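Local structure of RNA-binding protein Smaug (Drosophila melanogaster, 1OXJ) at residues Lys117-Val122 with Trp144-Ser149; Ser8-Trp13 with Lys21-Phe26; Asn70-Glu75 with Val87-Asn92. The protein binds RNA through its SAM domain, which is followed in the chain by a helical PHAT domain. All coordinates share one frame; numbering follows the deposited sequence.

Interaction 1 (Lys117-Val122 with Trp144-Ser149)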
loop_
_atom_site.group_PDB
_atom_site.type_symbol
_atom_site.label_atom_id
_atom_site.label_comp_id
_atom_site.label_asym_id
_atom_site.label_seq_id
_atom_site.Cartn_x
_atom_site.Cartn_y
_atom_site.Cartn_z
ATOM N N LYS A 117 10.983 -0.430 -0.912
ATOM C CA LYS A 117 11.984 -0.450 -1.981
ATOM C C LYS A 117 11.552 0.499 -3.098
ATOM O O LYS A 117 12.361 1.271 -3.615
ATOM C CB LYS A 117 12.149 -1.866 -2.560
ATOM C CG LYS A 117 13.216 -2.720 -1.876
ATOM C CD LYS A 117 13.404 -4.049 -2.616
ATOM C CE LYS A 117 14.594 -4.838 -2.086
ATOM N NZ LYS A 117 14.373 -5.322 -0.696
ATOM N N VAL A 118 10.276 0.431 -3.468
ATOM C CA VAL A 118 9.738 1.286 -4.514
ATOM C C VAL A 118 9.797 2.748 -4.078
ATOM O O VAL A 118 10.108 3.630 -4.884
ATOM C CB VAL A 118 8.287 0.906 -4.852
ATOM C CG1 VAL A 118 7.654 1.991 -5.720
ATOM C CG2 VAL A 118 8.262 -0.437 -5.581
ATOM N N ILE A 119 9.511 3.010 -2.804
ATOM C CA ILE A 119 9.577 4.381 -2.307
ATOM C C ILE A 119 10.988 4.930 -2.505
ATOM O O ILE A 119 11.158 6.084 -2.905
ATOM C CB ILE A 119 9.205 4.472 -0.802
ATOM C CG1 ILE A 119 7.708 4.210 -0.606
ATOM C CG2 ILE A 119 9.563 5.854 -0.261
ATOM C CD1 ILE A 119 6.797 5.247 -1.279
ATOM N N ASP A 120 12.001 4.109 -2.241
ATOM C CA ASP A 120 13.390 4.551 -2.415
ATOM C C ASP A 120 13.684 4.885 -3.874
ATOM O O ASP A 120 14.298 5.913 -4.177
ATOM C CB ASP A 120 14.381 3.477 -1.943
ATOM C CG ASP A 120 14.419 3.334 -0.431
ATOM O OD1 ASP A 120 14.126 4.321 0.271
ATOM O OD2 ASP A 120 14.764 2.235 0.055
ATOM N N ILE A 121 13.246 4.012 -4.778
ATOM C CA ILE A 121 13.457 4.229 -6.206
ATOM C C ILE A 121 12.725 5.491 -6.663
ATOM O O ILE A 121 13.290 6.310 -7.387
ATOM C CB ILE A 121 12.953 3.035 -7.027
ATOM C CG1 ILE A 121 13.737 1.778 -6.638
ATOM C CG2 ILE A 121 13.091 3.326 -8.515
ATOM C CD1 ILE A 121 13.257 0.521 -7.309
ATOM N N VAL A 122 11.474 5.645 -6.232
ATOM C CA VAL A 122 10.675 6.813 -6.597
ATOM C C VAL A 122 11.319 8.110 -6.116
ATOM O O VAL A 122 11.567 9.019 -6.910
ATOM C CB VAL A 122 9.239 6.724 -6.009
ATOM C CG1 VAL A 122 8.518 8.069 -6.153
ATOM C CG2 VAL A 122 8.453 5.651 -6.731
ATOM N N TRP A 144 1.857 12.773 0.635
ATOM C CA TRP A 144 0.751 12.152 1.356
ATOM C C TRP A 144 1.074 10.667 1.585
ATOM O O TRP A 144 0.798 10.109 2.648
ATOM C CB TRP A 144 -0.532 12.274 0.547
ATOM C CG TRP A 144 -1.680 11.530 1.134
ATOM C CD1 TRP A 144 -2.477 11.924 2.178
ATOM C CD2 TRP A 144 -2.157 10.246 0.724
ATOM N NE1 TRP A 144 -3.424 10.960 2.437
ATOM C CE2 TRP A 144 -3.248 9.919 1.560
ATOM C CE3 TRP A 144 -1.768 9.337 -0.272
ATOM C CZ2 TRP A 144 -3.959 8.720 1.431
ATOM C CZ3 TRP A 144 -2.475 8.144 -0.400
ATOM C CH2 TRP A 144 -3.558 7.847 0.448
ATOM N N ILE A 145 1.654 10.023 0.579
ATOM C CA ILE A 145 2.018 8.612 0.715
ATOM C C ILE A 145 3.031 8.427 1.852
ATOM O O ILE A 145 2.870 7.552 2.711
ATOM C CB ILE A 145 2.634 8.073 -0.599
ATOM C CG1 ILE A 145 1.549 7.977 -1.680
ATOM C CG2 ILE A 145 3.287 6.696 -0.351
ATOM C CD1 ILE A 145 2.109 7.655 -3.084
ATOM N N LEU A 146 4.081 9.239 1.856
ATOM C CA LEU A 146 5.089 9.136 2.904
ATOM C C LEU A 146 4.393 9.357 4.237
ATOM O O LEU A 146 4.672 8.681 5.222
ATOM C CB LEU A 146 6.186 10.183 2.695
ATOM C CG LEU A 146 6.991 10.016 1.401
ATOM C CD1 LEU A 146 7.990 11.150 1.255
ATOM C CD2 LEU A 146 7.702 8.676 1.415
ATOM N N ASP A 147 3.465 10.303 4.233
ATOM C CA ASP A 147 2.685 10.662 5.407
ATOM C C ASP A 147 1.963 9.444 5.989
ATOM O O ASP A 147 2.073 9.161 7.182
ATOM C CB ASP A 147 1.689 11.755 5.009
ATOM C CG ASP A 147 1.294 12.636 6.169
ATOM O OD1 ASP A 147 2.169 12.949 7.007
ATOM O OD2 ASP A 147 0.111 13.032 6.232
ATOM N N ARG A 148 1.233 8.720 5.147
ATOM C CA ARG A 148 0.508 7.532 5.589
ATOM C C ARG A 148 1.467 6.392 5.938
ATOM O O ARG A 148 1.175 5.583 6.811
ATOM C CB ARG A 148 -0.458 7.055 4.498
ATOM C CG ARG A 148 -1.576 8.033 4.154
ATOM C CD ARG A 148 -2.660 8.059 5.229
ATOM N NE ARG A 148 -2.203 8.660 6.482
ATOM C CZ ARG A 148 -2.012 9.964 6.664
ATOM N NH1 ARG A 148 -2.240 10.818 5.674
ATOM N NH2 ARG A 148 -1.594 10.418 7.841
ATOM N N SER A 149 2.607 6.328 5.252
ATOM C CA SER A 149 3.593 5.275 5.508
ATOM C C SER A 149 4.267 5.463 6.875
ATOM O O SER A 149 4.568 4.487 7.577
ATOM C CB SER A 149 4.661 5.270 4.404
ATOM O OG SER A 149 4.090 4.972 3.137
#
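Ile-119 turns CG1 back beside its own backbone N (chi1 -70°) and bends again at chi2 (-63°), which carries CD1 toward Ile-145 while CG2 points to Leu-146. Ile-145 touches with its short branch CG2. In Leu-146 the CA-CB bond does not aim at helix 111-127; CG lies anti to the carbonyl carbon and, with CD1 continuing the chain away from CA, the other methyl, CD2, is the one that reaches Ile-119. The contact is thus made by methyl groups alone: Ile-119 CD1 rests 3.9 Å from Ile-145 CG2, and Ile-119 CG2 lies 3.8 Å from Leu-146 CD2. The branches of Ile-119 divide between two consecutive residues of helix 136-150, and in both pairs the side chains run obliquely to one another. Within the two segments the nearest CA atoms, those of Ile-119 and Leu-146, are 8.4 Å apart.

Ser-149, buried on the same helix, turns its hydroxyl back to the preceding turn: OG donates to Ile-145 O at 2.9 Å, from 45° above the carbonyl plane. That oxygen also accepts the backbone N of Ser-149, so two donors of one residue grip it and the buried hydroxyl is satisfied without a partner on helix 111-127. Leu-90 of helix 83-91 touches both isoleucines, and helix 159-170 adds Leu-165 against Ile-119 and Leu-169 against Leu-146. The three residues belong to the aliphatic interior of the all-helical PHAT domain, where branched side chains of successive helices interlock.

Interaction 2 (Ser8-Trp13 with Lys21-Phe26)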
loop_
_atom_site.group_PDB
_atom_site.type_symbol
_atom_site.label_atom_id
_atom_site.label_comp_id
_atom_site.label_asym_id
_atom_site.label_seq_id
_atom_site.Cartn_x
_atom_site.Cartn_y
_atom_site.Cartn_z
ATOM N N SER A 8 -3.925 -4.117 11.853
ATOM C CA SER A 8 -4.195 -2.870 12.561
ATOM C C SER A 8 -4.763 -1.781 11.662
ATOM O O SER A 8 -5.466 -0.893 12.131
ATOM C CB SER A 8 -2.925 -2.353 13.253
ATOM O OG SER A 8 -1.948 -1.954 12.310
ATOM N N GLY A 9 -4.475 -1.850 10.367
ATOM C CA GLY A 9 -4.989 -0.830 9.466
ATOM C C GLY A 9 -6.233 -1.223 8.692
ATOM O O GLY A 9 -6.610 -0.553 7.725
ATOM N N ILE A 10 -6.892 -2.292 9.122
ATOM C CA ILE A 10 -8.085 -2.757 8.426
ATOM C C ILE A 10 -9.184 -1.705 8.358
ATOM O O ILE A 10 -9.816 -1.530 7.319
ATOM C CB ILE A 10 -8.649 -4.041 9.077
ATOM C CG1 ILE A 10 -9.708 -4.654 8.161
ATOM C CG2 ILE A 10 -9.209 -3.741 10.455
ATOM C CD1 ILE A 10 -9.129 -5.149 6.828
ATOM N N GLY A 11 -9.411 -0.996 9.462
ATOM C CA GLY A 11 -10.451 0.020 9.472
ATOM C C GLY A 11 -10.228 1.149 8.483
ATOM O O GLY A 11 -11.136 1.535 7.739
ATOM N N LEU A 12 -9.018 1.690 8.471
ATOM C CA LEU A 12 -8.698 2.787 7.567
ATOM C C LEU A 12 -8.810 2.321 6.117
ATOM O O LEU A 12 -9.283 3.056 5.248
ATOM C CB LEU A 12 -7.290 3.315 7.858
ATOM C CG LEU A 12 -6.784 4.540 7.074
ATOM C CD1 LEU A 12 -6.455 4.147 5.652
ATOM C CD2 LEU A 12 -7.838 5.652 7.084
ATOM N N TRP A 13 -8.380 1.090 5.856
ATOM C CA TRP A 13 -8.449 0.547 4.503
ATOM C C TRP A 13 -9.906 0.464 4.055
ATOM O O TRP A 13 -10.257 0.929 2.974
ATOM C CB TRP A 13 -7.800 -0.847 4.458
ATOM C CG TRP A 13 -7.815 -1.482 3.086
ATOM C CD1 TRP A 13 -7.281 -0.968 1.937
ATOM C CD2 TRP A 13 -8.338 -2.774 2.744
ATOM N NE1 TRP A 13 -7.434 -1.867 0.897
ATOM C CE2 TRP A 13 -8.079 -2.980 1.367
ATOM C CE3 TRP A 13 -8.998 -3.778 3.468
ATOM C CZ2 TRP A 13 -8.457 -4.155 0.699
ATOM C CZ3 TRP A 13 -9.375 -4.946 2.802
ATOM C CH2 TRP A 13 -9.100 -5.120 1.430
ATOM N N LYS A 21 -18.626 -0.267 6.656
ATOM C CA LYS A 21 -19.850 -0.835 7.206
ATOM C C LYS A 21 -19.551 -2.272 7.655
ATOM O O LYS A 21 -20.185 -2.797 8.572
ATOM C CB LYS A 21 -20.929 -0.847 6.119
ATOM C CG LYS A 21 -22.122 -1.715 6.393
ATOM C CD LYS A 21 -23.000 -1.795 5.135
ATOM C CE LYS A 21 -24.183 -2.724 5.338
ATOM N NZ LYS A 21 -25.071 -2.783 4.138
ATOM N N TYR A 22 -18.573 -2.898 7.004
ATOM C CA TYR A 22 -18.219 -4.280 7.318
ATOM C C TYR A 22 -17.019 -4.471 8.236
ATOM O O TYR A 22 -16.452 -5.555 8.286
ATOM C CB TYR A 22 -17.999 -5.055 6.021
ATOM C CG TYR A 22 -19.263 -5.149 5.190
ATOM C CD1 TYR A 22 -19.489 -4.291 4.106
ATOM C CD2 TYR A 22 -20.263 -6.044 5.538
ATOM C CE1 TYR A 22 -20.696 -4.331 3.390
ATOM C CE2 TYR A 22 -21.472 -6.090 4.840
ATOM C CZ TYR A 22 -21.683 -5.235 3.771
ATOM O OH TYR A 22 -22.888 -5.295 3.099
ATOM N N ILE A 23 -16.644 -3.437 8.982
ATOM C CA ILE A 23 -15.500 -3.548 9.893
ATOM C C ILE A 23 -15.602 -4.743 10.856
ATOM O O ILE A 23 -14.608 -5.435 11.110
ATOM C CB ILE A 23 -15.326 -2.243 10.732
ATOM C CG1 ILE A 23 -14.085 -2.340 11.620
ATOM C CG2 ILE A 23 -16.540 -2.022 11.609
ATOM C CD1 ILE A 23 -12.776 -2.400 10.856
ATOM N N GLU A 24 -16.793 -4.999 11.394
ATOM C CA GLU A 24 -16.965 -6.102 12.343
ATOM C C GLU A 24 -16.699 -7.495 11.787
ATOM O O GLU A 24 -16.379 -8.418 12.539
ATOM C CB GLU A 24 -18.369 -6.071 12.946
ATOM C CG GLU A 24 -18.624 -4.876 13.855
ATOM C CD GLU A 24 -17.623 -4.780 14.984
ATOM O OE1 GLU A 24 -17.389 -5.799 15.666
ATOM O OE2 GLU A 24 -17.070 -3.681 15.197
ATOM N N LEU A 25 -16.831 -7.650 10.475
ATOM C CA LEU A 25 -16.594 -8.937 9.844
ATOM C C LEU A 25 -15.167 -9.418 10.090
ATOM O O LEU A 25 -14.923 -10.627 10.163
ATOM C CB LEU A 25 -16.837 -8.840 8.338
ATOM C CG LEU A 25 -16.343 -10.031 7.515
ATOM C CD1 LEU A 25 -17.031 -11.302 8.002
ATOM C CD2 LEU A 25 -16.624 -9.791 6.053
ATOM N N PHE A 26 -14.240 -8.469 10.231
ATOM C CA PHE A 26 -12.818 -8.774 10.433
ATOM C C PHE A 26 -12.360 -8.940 11.889
ATOM O O PHE A 26 -11.195 -9.245 12.145
ATOM C CB PHE A 26 -11.966 -7.693 9.748
ATOM C CG PHE A 26 -12.218 -7.574 8.273
ATOM C CD1 PHE A 26 -13.360 -6.919 7.795
ATOM C CD2 PHE A 26 -11.352 -8.169 7.359
ATOM C CE1 PHE A 26 -13.633 -6.864 6.431
ATOM C CE2 PHE A 26 -11.616 -8.122 5.981
ATOM C CZ PHE A 26 -12.755 -7.470 5.517
#
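Ile-10, Phe-26 and Ile-23 carry most of this contact, with Ile-10 set between the other two. Its long branch lies anti to the backbone N (chi1 -168°), which sends CG1 and CD1 over the ring of Phe-26 and leaves CG2 for Ile-23. CD1 sits above one face of the ring, offset toward the rim, 4.1 Å from the centroid and 24° off the normal: a CH-pi contact. The nearest ring atom is Phe-26 CD2, 3.8 Å from Ile-10 CD1, while Ile-10 CG1 lies 3.9 Å from Phe-26 CG, so the whole branch follows one side of the ring. At the ring's edge, in its plane, lie Tyr-22 O and Ile-23 O.

Ile-23 reaches helix 10-16 with CD1, which ends 3.8 Å from Ile-10 CG2. The same methyl comes to 3.6 Å from Gly-11 CA, so it packs directly on the backbone of the first helical turn; the nearest CA atoms, those of Gly-11 and Ile-23, are 6.2 Å apart. Cutting Ile-10 back to an alanine here is likely to strip this face of the Phe-26 ring of its methyl cover and open a gap beside Ile-23 CD1.

Leu-14, one turn further along helix 10-16, touches both Ile-23 and Phe-26 and extends the apolar strip. Trp-13 turns instead to Cys-58, Ile-59 and Leu-62 of helix 49-77. The first helix and the 3-10 segment that follows it therefore fold back on each other, a packing consistent with the small hydrophobic core of the helical SAM domain.

Interaction 3 (Asn70-Glu75 with Val87-Asn92)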
loop_
_atom_site.group_PDB
_atom_site.type_symbol
_atom_site.label_atom_id
_atom_site.label_comp_id
_atom_site.label_asym_id
_atom_site.label_seq_id
_atom_site.Cartn_x
_atom_site.Cartn_y
_atom_site.Cartn_z
ATOM N N ASN A 70 6.636 -5.090 -7.863
ATOM C CA ASN A 70 7.764 -5.612 -8.623
ATOM C C ASN A 70 7.809 -4.920 -9.984
ATOM O O ASN A 70 8.863 -4.468 -10.436
ATOM C CB ASN A 70 7.609 -7.127 -8.803
ATOM C CG ASN A 70 8.737 -7.739 -9.604
ATOM O OD1 ASN A 70 9.907 -7.664 -9.213
ATOM N ND2 ASN A 70 8.394 -8.348 -10.738
ATOM N N ARG A 71 6.651 -4.841 -10.626
ATOM C CA ARG A 71 6.525 -4.206 -11.934
ATOM C C ARG A 71 6.926 -2.733 -11.897
ATOM O O ARG A 71 7.672 -2.261 -12.754
ATOM C CB ARG A 71 5.082 -4.314 -12.429
ATOM C CG ARG A 71 4.870 -3.782 -13.830
ATOM C CD ARG A 71 3.628 -2.919 -13.903
ATOM N NE ARG A 71 2.448 -3.593 -13.368
ATOM C CZ ARG A 71 1.267 -3.004 -13.216
ATOM N NH1 ARG A 71 1.114 -1.733 -13.560
ATOM N NH2 ARG A 71 0.243 -3.681 -12.717
ATOM N N VAL A 72 6.413 -2.001 -10.913
ATOM C CA VAL A 72 6.732 -0.583 -10.789
ATOM C C VAL A 72 8.224 -0.402 -10.585
ATOM O O VAL A 72 8.848 0.457 -11.203
ATOM C CB VAL A 72 5.957 0.064 -9.614
ATOM C CG1 VAL A 72 6.499 1.465 -9.332
ATOM C CG2 VAL A 72 4.473 0.133 -9.956
ATOM N N GLU A 73 8.803 -1.218 -9.715
ATOM C CA GLU A 73 10.233 -1.139 -9.466
ATOM C C GLU A 73 10.974 -1.269 -10.797
ATOM O O GLU A 73 11.808 -0.439 -11.149
ATOM C CB GLU A 73 10.671 -2.280 -8.543
ATOM C CG GLU A 73 12.168 -2.309 -8.279
ATOM C CD GLU A 73 12.592 -3.491 -7.436
ATOM O OE1 GLU A 73 11.937 -3.753 -6.403
ATOM O OE2 GLU A 73 13.583 -4.155 -7.804
ATOM N N GLN A 74 10.643 -2.326 -11.528
ATOM C CA GLN A 74 11.262 -2.630 -12.810
ATOM C C GLN A 74 11.117 -1.526 -13.854
ATOM O O GLN A 74 12.112 -1.053 -14.407
ATOM C CB GLN A 74 10.671 -3.930 -13.350
ATOM C CG GLN A 74 11.224 -4.371 -14.680
ATOM C CD GLN A 74 10.481 -5.575 -15.217
ATOM O OE1 GLN A 74 10.413 -6.618 -14.560
ATOM N NE2 GLN A 74 9.911 -5.438 -16.414
ATOM N N GLU A 75 9.880 -1.116 -14.119
ATOM C CA GLU A 75 9.625 -0.083 -15.115
ATOM C C GLU A 75 10.157 1.303 -14.776
ATOM O O GLU A 75 10.329 2.134 -15.663
ATOM C CB GLU A 75 8.132 -0.015 -15.419
ATOM C CG GLU A 75 7.635 -1.226 -16.189
ATOM C CD GLU A 75 6.167 -1.133 -16.530
ATOM O OE1 GLU A 75 5.746 -0.098 -17.096
ATOM O OE2 GLU A 75 5.432 -2.099 -16.239
ATOM N N VAL A 87 3.402 6.777 -8.584
ATOM C CA VAL A 87 2.791 7.297 -7.369
ATOM C C VAL A 87 1.299 6.965 -7.315
ATOM O O VAL A 87 0.732 6.777 -6.233
ATOM C CB VAL A 87 3.037 8.823 -7.243
ATOM C CG1 VAL A 87 2.269 9.385 -6.067
ATOM C CG2 VAL A 87 4.531 9.079 -7.050
ATOM N N GLU A 88 0.663 6.864 -8.481
ATOM C CA GLU A 88 -0.755 6.524 -8.530
ATOM C C GLU A 88 -0.909 5.079 -8.041
ATOM O O GLU A 88 -1.802 4.770 -7.244
ATOM C CB GLU A 88 -1.290 6.657 -9.954
ATOM C CG GLU A 88 -2.801 6.509 -10.058
ATOM C CD GLU A 88 -3.303 6.575 -11.488
ATOM O OE1 GLU A 88 -2.914 7.515 -12.221
ATOM O OE2 GLU A 88 -4.093 5.688 -11.877
ATOM N N GLU A 89 -0.039 4.196 -8.523
ATOM C CA GLU A 89 -0.074 2.798 -8.090
ATOM C C GLU A 89 0.107 2.727 -6.570
ATOM O O GLU A 89 -0.665 2.062 -5.878
ATOM C CB GLU A 89 1.042 1.989 -8.759
ATOM C CG GLU A 89 0.883 1.787 -10.266
ATOM C CD GLU A 89 -0.229 0.815 -10.618
ATOM O OE1 GLU A 89 -0.426 0.553 -11.820
ATOM O OE2 GLU A 89 -0.909 0.308 -9.703
ATOM N N LEU A 90 1.125 3.410 -6.051
ATOM C CA LEU A 90 1.387 3.386 -4.613
ATOM C C LEU A 90 0.188 3.842 -3.796
ATOM O O LEU A 90 -0.078 3.317 -2.716
ATOM C CB LEU A 90 2.600 4.254 -4.261
ATOM C CG LEU A 90 3.951 3.795 -4.819
ATOM C CD1 LEU A 90 5.015 4.820 -4.454
ATOM C CD2 LEU A 90 4.319 2.412 -4.266
ATOM N N THR A 91 -0.542 4.816 -4.325
ATOM C CA THR A 91 -1.716 5.356 -3.649
ATOM C C THR A 91 -2.732 4.276 -3.283
ATOM O O THR A 91 -3.396 4.355 -2.239
ATOM C CB THR A 91 -2.401 6.409 -4.537
ATOM O OG1 THR A 91 -1.563 7.573 -4.608
ATOM C CG2 THR A 91 -3.765 6.777 -3.983
ATOM N N ASN A 92 -2.845 3.265 -4.139
ATOM C CA ASN A 92 -3.797 2.188 -3.915
ATOM C C ASN A 92 -3.232 1.036 -3.100
ATOM O O ASN A 92 -3.885 0.008 -2.936
ATOM C CB ASN A 92 -4.309 1.668 -5.257
ATOM C CG ASN A 92 -5.012 2.745 -6.054
ATOM O OD1 ASN A 92 -5.899 3.424 -5.539
ATOM N ND2 ASN A 92 -4.625 2.908 -7.314
#
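The segments 70-75 and 87-92 come closest at CA of Val-72 and CA of Glu-89, 8.1 Å apart, where helices 49-77 and 83-91 form an alpha-alpha hairpin within the all-helical PHAT domain. Glu-89 is the central residue, meeting one partner with its aliphatic part and another with its carboxylate. CG and CB lie against Val-72 CG2, the closer pair being Glu-89 CG and Val-72 CG2 at 4.0 Å. A bend at chi2 (-72°) turns the carboxylate of Glu-89 toward Arg-71. The arginine, also bent, at chi2 and chi3, brings NH1 to 3.3 Å from Glu-89 OE1, a salt bridge whose hydrogen bond is weak: the N-H...O angle is 128°. The guanidinium and carboxylate planes are 89° apart, so the charges meet through one nitrogen and one oxygen, not as a flat two-pronged pair.

Leu-90 touches Leu-69 within the hairpin and also packs on Phe-115, Val-118 and Ile-119 of helix 111-127, and Val-87 packs on Val-141 of helix 136-150. Thr-91 OG1 donates to Val-87 O at 2.9 Å, and Thr-91 N reaches that same oxygen from the opposite face of the carbonyl plane.

From the N terminus, interaction 2 comes first: it closes the short connection between residues 8-13 and 21-26 within the SAM domain. Helix 49-77 then leads on toward the PHAT domain, where interaction 3 closes the turn between helices 49-77 and 83-91. Interaction 1 follows, joining helices 111-127 and 136-150. The three loops lie in series, none nested or crossed. Interactions 1 and 3, with centres about 10 Å apart, touch through Ile-145 on Val-87 and Leu-90, and through Val-118 on Leu-90, so both hairpins share one interior. Interaction 2 lies across the chain's centre, its centre about 23 and 24 Å from those of interactions 1 and 3.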